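Local atomic coordinates of protein, Family 18 Chitinase (Crocus vernus, PDB entry 3SIM), a protein that probably hydrolyses the beta-1,4 linkages of chitin, as a plant family 18 chitinase built on a TIM barrel. Residues A[5-10]-A[15-20]; A[31-36]-A[64-69]. All coordinates share one frame; numbering follows the deposited sequence.

The two contacts illustrate how the wall of a TIM barrel is packed from outside. They follow each other in the chain, contact 1 closing before contact 2 opens, and their centres lie about 9 Å apart on the same side of the chain's centre. Their strands, 2-7 and 28-37, are parallel neighbours in the barrel sheet, joined by probable backbone hydrogen bonds such as Ile7 O to Ser34 N at 2.8 Å. The outer layers meet as well: Phe17 CZ of contact 1 packs 3.6 Å from Ile66 CG1 on helix 63-72. Loop and helix thus join, through Phe17, in an apolar layer outside two adjacent strands of the probable catalytic barrel.

Contact 1: residues A[5-10]-A[15-20]; sequences EYIGYP and VKFSDV
Glu5 and Val20 mark the nearest backbone approach, their CA atoms 9.1 Å apart, so the two backbones stay separate and side chains of strand 2-7 reach over to the segment 15-20. The strand belongs to the TIM barrel, and the chain that leaves it returns across its outer side as a loop with a short 3-10 turn at 17-19, where a regular barrel unit would carry a helix. Two bonds between the same residues brace the turn: Asp19 N donates to Lys16 O, and Lys16 N donates to Asp19 OD2 at 3.1 Å, nearly straight at 169° although it arrives from above the carboxylate plane.

Ile7 is the principal link, touching loop backbone as well as side chains. Its CG1 stands anti to the backbone N (chi1 -174°), and a second extended torsion carries CD1 straight out to the loop. There Ile7 CD1 lies 4.1 Å from Val15 O and 4.3 Å from Val15 CG1. The other branch, CG2, occupies the crowded position between N and the carbonyl carbon and meets Phe17 CE1 obliquely at 4.4 Å. Phe17 in turn makes an edge-to-face contact with Phe31 of the next strand, which ties the loop to the neighbouring part of the barrel wall. At the other end of the contact, Glu5 OE2 approaches Val20 CG1 to 4.3 Å; helix 255-258 also borders this region, through Ala255.

No hydrogen bond crosses between the segments. The 3-10 turn is braced by its own polar bonds, while what joins it to the strand is van der Waals contact, mostly apolar. Glu5 is buried beside a methyl group, and its OE2 lies close to Glu266 OE1; such surroundings would be expected to raise the proton affinity of one of the two carboxylates.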
loop_
_atom_site.group_PDB
_atom_site.type_symbol
_atom_site.label_atom_id
_atom_site.label_comp_id
_atom_site.label_asym_id
_atom_site.label_seq_id
_atom_site.Cartn_x
_atom_site.Cartn_y
_atom_site.Cartn_z
ATOM N N GLU A 5 -7.238 -0.083 -3.278
ATOM C CA GLU A 5 -7.430 1.358 -3.279
ATOM C C GLU A 5 -6.765 2.109 -2.120
ATOM O O GLU A 5 -7.236 2.067 -1.033
ATOM C CB GLU A 5 -8.922 1.692 -3.325
ATOM C CG GLU A 5 -9.296 3.127 -3.509
ATOM C CD GLU A 5 -9.225 3.646 -5.000
ATOM O OE1 GLU A 5 -8.906 2.909 -5.882
ATOM O OE2 GLU A 5 -9.480 4.782 -5.263
ATOM N N TYR A 6 -5.668 2.806 -2.379
ATOM C CA TYR A 6 -5.081 3.682 -1.360
ATOM C C TYR A 6 -6.011 4.911 -1.041
ATOM O O TYR A 6 -6.614 5.402 -1.913
ATOM C CB TYR A 6 -3.641 4.077 -1.668
ATOM C CG TYR A 6 -2.652 2.929 -1.551
ATOM C CD1 TYR A 6 -1.834 2.784 -0.468
ATOM C CD2 TYR A 6 -2.632 1.931 -2.478
ATOM C CE1 TYR A 6 -0.953 1.706 -0.391
ATOM C CE2 TYR A 6 -1.808 0.875 -2.399
ATOM C CZ TYR A 6 -0.963 0.746 -1.366
ATOM O OH TYR A 6 -0.148 -0.311 -1.327
ATOM N N ILE A 7 -6.120 5.292 0.210
ATOM C CA ILE A 7 -6.993 6.369 0.644
ATOM C C ILE A 7 -6.552 7.073 1.941
ATOM O O ILE A 7 -6.030 6.500 2.851
ATOM C CB ILE A 7 -8.507 5.911 0.767
ATOM C CG1 ILE A 7 -9.471 7.081 1.081
ATOM C CG2 ILE A 7 -8.663 4.939 1.807
ATOM C CD1 ILE A 7 -10.823 6.802 0.854
ATOM N N GLY A 8 -6.890 8.348 1.966
ATOM C CA GLY A 8 -6.462 9.321 2.930
ATOM C C GLY A 8 -5.230 10.223 2.748
ATOM O O GLY A 8 -4.911 10.900 3.640
ATOM N N TYR A 9 -4.576 10.150 1.596
ATOM C CA TYR A 9 -3.488 10.985 1.172
ATOM C C TYR A 9 -3.555 11.195 -0.366
ATOM O O TYR A 9 -3.833 10.287 -1.064
ATOM C CB TYR A 9 -2.166 10.366 1.591
ATOM C CG TYR A 9 -0.976 11.287 1.518
ATOM C CD1 TYR A 9 -0.615 12.058 2.572
ATOM C CD2 TYR A 9 -0.249 11.375 0.390
ATOM C CE1 TYR A 9 0.416 12.875 2.496
ATOM C CE2 TYR A 9 0.797 12.170 0.297
ATOM C CZ TYR A 9 1.134 12.929 1.340
ATOM O OH TYR A 9 2.189 13.711 1.209
ATOM N N PRO A 10 -3.300 12.397 -0.859
ATOM C CA PRO A 10 -2.908 13.584 -0.115
ATOM C C PRO A 10 -3.999 14.070 0.870
ATOM O O PRO A 10 -5.111 13.714 0.745
ATOM C CB PRO A 10 -2.719 14.635 -1.212
ATOM C CG PRO A 10 -2.641 13.929 -2.463
ATOM C CD PRO A 10 -3.192 12.610 -2.310
ATOM N N VAL A 15 -12.518 12.997 0.662
ATOM C CA VAL A 15 -13.058 11.756 0.129
ATOM C C VAL A 15 -13.402 10.701 1.192
ATOM O O VAL A 15 -12.631 10.338 1.960
ATOM C CB VAL A 15 -12.172 11.178 -1.024
ATOM C CG1 VAL A 15 -12.698 9.796 -1.516
ATOM C CG2 VAL A 15 -12.076 12.144 -2.117
ATOM N N LYS A 16 -14.625 10.244 1.160
ATOM C CA LYS A 16 -15.136 9.177 1.993
ATOM C C LYS A 16 -15.088 7.822 1.358
ATOM O O LYS A 16 -15.093 7.757 0.206
ATOM C CB LYS A 16 -16.561 9.472 2.330
ATOM C CG LYS A 16 -16.665 10.359 3.438
ATOM C CD LYS A 16 -17.338 11.501 3.050
ATOM C CE LYS A 16 -18.752 11.281 3.310
ATOM N NZ LYS A 16 -19.445 12.540 3.391
ATOM N N PHE A 17 -15.148 6.758 2.135
ATOM C CA PHE A 17 -15.122 5.401 1.611
ATOM C C PHE A 17 -16.319 5.222 0.632
ATOM O O PHE A 17 -16.206 4.675 -0.456
ATOM C CB PHE A 17 -15.259 4.346 2.728
ATOM C CG PHE A 17 -14.112 4.263 3.733
ATOM C CD1 PHE A 17 -12.875 3.751 3.413
ATOM C CD2 PHE A 17 -14.343 4.569 5.059
ATOM C CE1 PHE A 17 -11.913 3.627 4.390
ATOM C CE2 PHE A 17 -13.377 4.452 5.988
ATOM C CZ PHE A 17 -12.163 3.986 5.659
ATOM N N SER A 18 -17.449 5.763 1.054
ATOM C CA SER A 18 -18.697 5.718 0.326
ATOM C C SER A 18 -18.699 6.529 -0.971
ATOM O O SER A 18 -19.558 6.375 -1.753
ATOM C CB SER A 18 -19.907 6.028 1.193
ATOM O OG SER A 18 -19.956 7.351 1.567
ATOM N N ASP A 19 -17.756 7.425 -1.132
ATOM C CA ASP A 19 -17.562 8.081 -2.383
ATOM C C ASP A 19 -16.996 7.170 -3.512
ATOM O O ASP A 19 -17.115 7.468 -4.649
ATOM C CB ASP A 19 -16.749 9.354 -2.254
ATOM C CG ASP A 19 -17.420 10.427 -1.423
ATOM O OD1 ASP A 19 -18.615 10.507 -1.293
ATOM O OD2 ASP A 19 -16.695 11.181 -0.898
ATOM N N VAL A 20 -16.298 6.118 -3.146
ATOM C CA VAL A 20 -15.613 5.271 -4.088
ATOM C C VAL A 20 -16.471 4.120 -4.625
ATOM O O VAL A 20 -16.925 3.332 -3.907
ATOM C CB VAL A 20 -14.268 4.766 -3.513
ATOM C CG1 VAL A 20 -13.589 3.853 -4.477
ATOM C CG2 VAL A 20 -13.392 5.905 -3.138
#

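Contact 2: residues A[31-36]-A[64-69]; sequences FVLSFA and DQISAI
Leu33 and Ile66 meet methyl to methyl, CD1 to CD1 at 4.3 Å, where a barrel strand faces the helix that covers it. Strand 28-37, helix 63-72 and the parallel neighbour strand 76-83 make up a beta-alpha-beta crossover, the repeating element of the TIM barrel. A second touch, Phe31 CE1 to Ile69 CG1, is also 4.3 Å, and the isoleucine carbon comes to the ring obliquely. Phe31 and Leu33, two residues apart on the strand, both point toward the helix, while 66 and 69 lie about one helical turn apart, so two side chains of each element serve one interface.

The first bond of the Ile66 side chain does not aim at the strand; the extended chi2 (165°) sends CD1 on to Leu33. All four residues are buried, and their backbones stay well apart, Phe31 CA to Ile66 CA being 9.6 Å.

Further out, the aromatic ring of Phe31 also meets that of Phe29, and Leu33 is backed by Phe17, Trp56 and Leu119. Backbone hydrogen bonds fix strand 28-37 on both flanks, to Glu5 and Ile7 on one and to Ala79 and Ser81 on the other. On the strand's other side Val32 touches Asp123, and further along Phe35 touches Asp125, both on strand 121-125. The Ser34-Phe35 peptide is cis, a non-proline feature familiar in family 18 chitinases, and it leaves Ser34 CB 3.3 Å above the centre of the Phe35 ring.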
loop_
_atom_site.group_PDB
_atom_site.type_symbol
_atom_site.label_atom_id
_atom_site.label_comp_id
_atom_site.label_asym_id
_atom_site.label_seq_id
_atom_site.Cartn_x
_atom_site.Cartn_y
_atom_site.Cartn_z
ATOM N N PHE A 31 -9.463 -1.455 0.771
ATOM C CA PHE A 31 -9.078 -0.097 1.148
ATOM C C PHE A 31 -7.720 -0.104 1.875
ATOM O O PHE A 31 -7.473 -0.978 2.653
ATOM C CB PHE A 31 -10.166 0.625 1.949
ATOM C CG PHE A 31 -11.330 1.147 1.111
ATOM C CD1 PHE A 31 -12.583 0.601 1.222
ATOM C CD2 PHE A 31 -11.176 2.169 0.243
ATOM C CE1 PHE A 31 -13.617 1.074 0.454
ATOM C CE2 PHE A 31 -12.186 2.620 -0.494
ATOM C CZ PHE A 31 -13.413 2.080 -0.395
ATOM N N VAL A 32 -6.829 0.823 1.566
ATOM C CA VAL A 32 -5.595 0.975 2.328
ATOM C C VAL A 32 -5.351 2.399 2.936
ATOM O O VAL A 32 -5.053 3.341 2.238
ATOM C CB VAL A 32 -4.315 0.422 1.545
ATOM C CG1 VAL A 32 -3.079 0.600 2.316
ATOM C CG2 VAL A 32 -4.499 -0.958 1.057
ATOM N N LEU A 33 -5.499 2.519 4.235
ATOM C CA LEU A 33 -5.425 3.823 4.911
ATOM C C LEU A 33 -3.983 4.440 4.917
ATOM O O LEU A 33 -3.073 3.825 5.344
ATOM C CB LEU A 33 -5.975 3.721 6.330
ATOM C CG LEU A 33 -7.420 3.325 6.568
ATOM C CD1 LEU A 33 -7.702 2.975 7.987
ATOM C CD2 LEU A 33 -8.330 4.426 6.087
ATOM N N SER A 34 -3.838 5.649 4.446
ATOM C CA SER A 34 -2.534 6.249 4.376
ATOM C C SER A 34 -2.387 7.583 5.102
ATOM O O SER A 34 -2.998 8.521 4.725
ATOM C CB SER A 34 -2.120 6.449 2.909
ATOM O OG SER A 34 -2.807 5.675 1.999
ATOM N N PHE A 35 -1.556 7.681 6.113
ATOM C CA PHE A 35 -0.652 6.703 6.645
ATOM C C PHE A 35 -0.628 6.690 8.211
ATOM O O PHE A 35 -1.030 7.603 8.848
ATOM C CB PHE A 35 0.774 6.988 6.167
ATOM C CG PHE A 35 0.981 6.905 4.686
ATOM C CD1 PHE A 35 1.361 5.748 4.104
ATOM C CD2 PHE A 35 0.815 8.006 3.892
ATOM C CE1 PHE A 35 1.563 5.677 2.783
ATOM C CE2 PHE A 35 1.016 7.933 2.543
ATOM C CZ PHE A 35 1.389 6.770 1.989
ATOM N N ALA A 36 -0.132 5.610 8.764
ATOM C CA ALA A 36 0.358 5.564 10.108
ATOM C C ALA A 36 1.875 5.674 10.040
ATOM O O ALA A 36 2.485 4.981 9.299
ATOM C CB ALA A 36 -0.047 4.323 10.793
ATOM N N ASP A 64 -16.403 3.868 12.919
ATOM C CA ASP A 64 -17.779 3.742 12.460
ATOM C C ASP A 64 -17.994 3.695 10.914
ATOM O O ASP A 64 -18.777 2.953 10.443
ATOM C CB ASP A 64 -18.670 4.815 13.081
ATOM C CG ASP A 64 -18.709 4.787 14.622
ATOM O OD1 ASP A 64 -18.525 3.776 15.285
ATOM O OD2 ASP A 64 -18.966 5.839 15.129
ATOM N N GLN A 65 -17.267 4.527 10.196
ATOM C CA GLN A 65 -17.298 4.489 8.737
ATOM C C GLN A 65 -16.791 3.120 8.159
ATOM O O GLN A 65 -17.339 2.585 7.228
ATOM C CB GLN A 65 -16.599 5.670 8.093
ATOM C CG GLN A 65 -17.216 6.997 8.417
ATOM C CD GLN A 65 -16.797 7.576 9.745
ATOM O OE1 GLN A 65 -15.949 7.102 10.427
ATOM N NE2 GLN A 65 -17.446 8.593 10.103
ATOM N N ILE A 66 -15.748 2.593 8.780
ATOM C CA ILE A 66 -15.152 1.317 8.433
ATOM C C ILE A 66 -16.136 0.149 8.636
ATOM O O ILE A 66 -16.320 -0.664 7.771
ATOM C CB ILE A 66 -13.806 1.088 9.145
ATOM C CG1 ILE A 66 -12.754 2.110 8.699
ATOM C CG2 ILE A 66 -13.329 -0.291 8.919
ATOM C CD1 ILE A 66 -11.585 2.200 9.536
ATOM N N SER A 67 -16.819 0.182 9.758
ATOM C CA SER A 67 -17.860 -0.771 10.079
ATOM C C SER A 67 -19.007 -0.706 9.124
ATOM O O SER A 67 -19.436 -1.697 8.682
ATOM C CB SER A 67 -18.439 -0.507 11.455
ATOM O OG SER A 67 -17.684 -1.088 12.418
ATOM N N ALA A 68 -19.470 0.493 8.829
ATOM C CA ALA A 68 -20.534 0.692 7.865
ATOM C C ALA A 68 -20.215 0.251 6.428
ATOM O O ALA A 68 -21.010 -0.352 5.802
ATOM C CB ALA A 68 -20.994 2.074 7.885
ATOM N N ILE A 69 -19.047 0.587 5.926
ATOM C CA ILE A 69 -18.674 0.185 4.596
ATOM C C ILE A 69 -18.547 -1.348 4.461
ATOM O O ILE A 69 -18.972 -1.906 3.545
ATOM C CB ILE A 69 -17.409 0.962 4.052
ATOM C CG1 ILE A 69 -17.359 0.914 2.531
ATOM C CG2 ILE A 69 -16.198 0.417 4.646
ATOM C CD1 ILE A 69 -18.352 1.662 1.910
#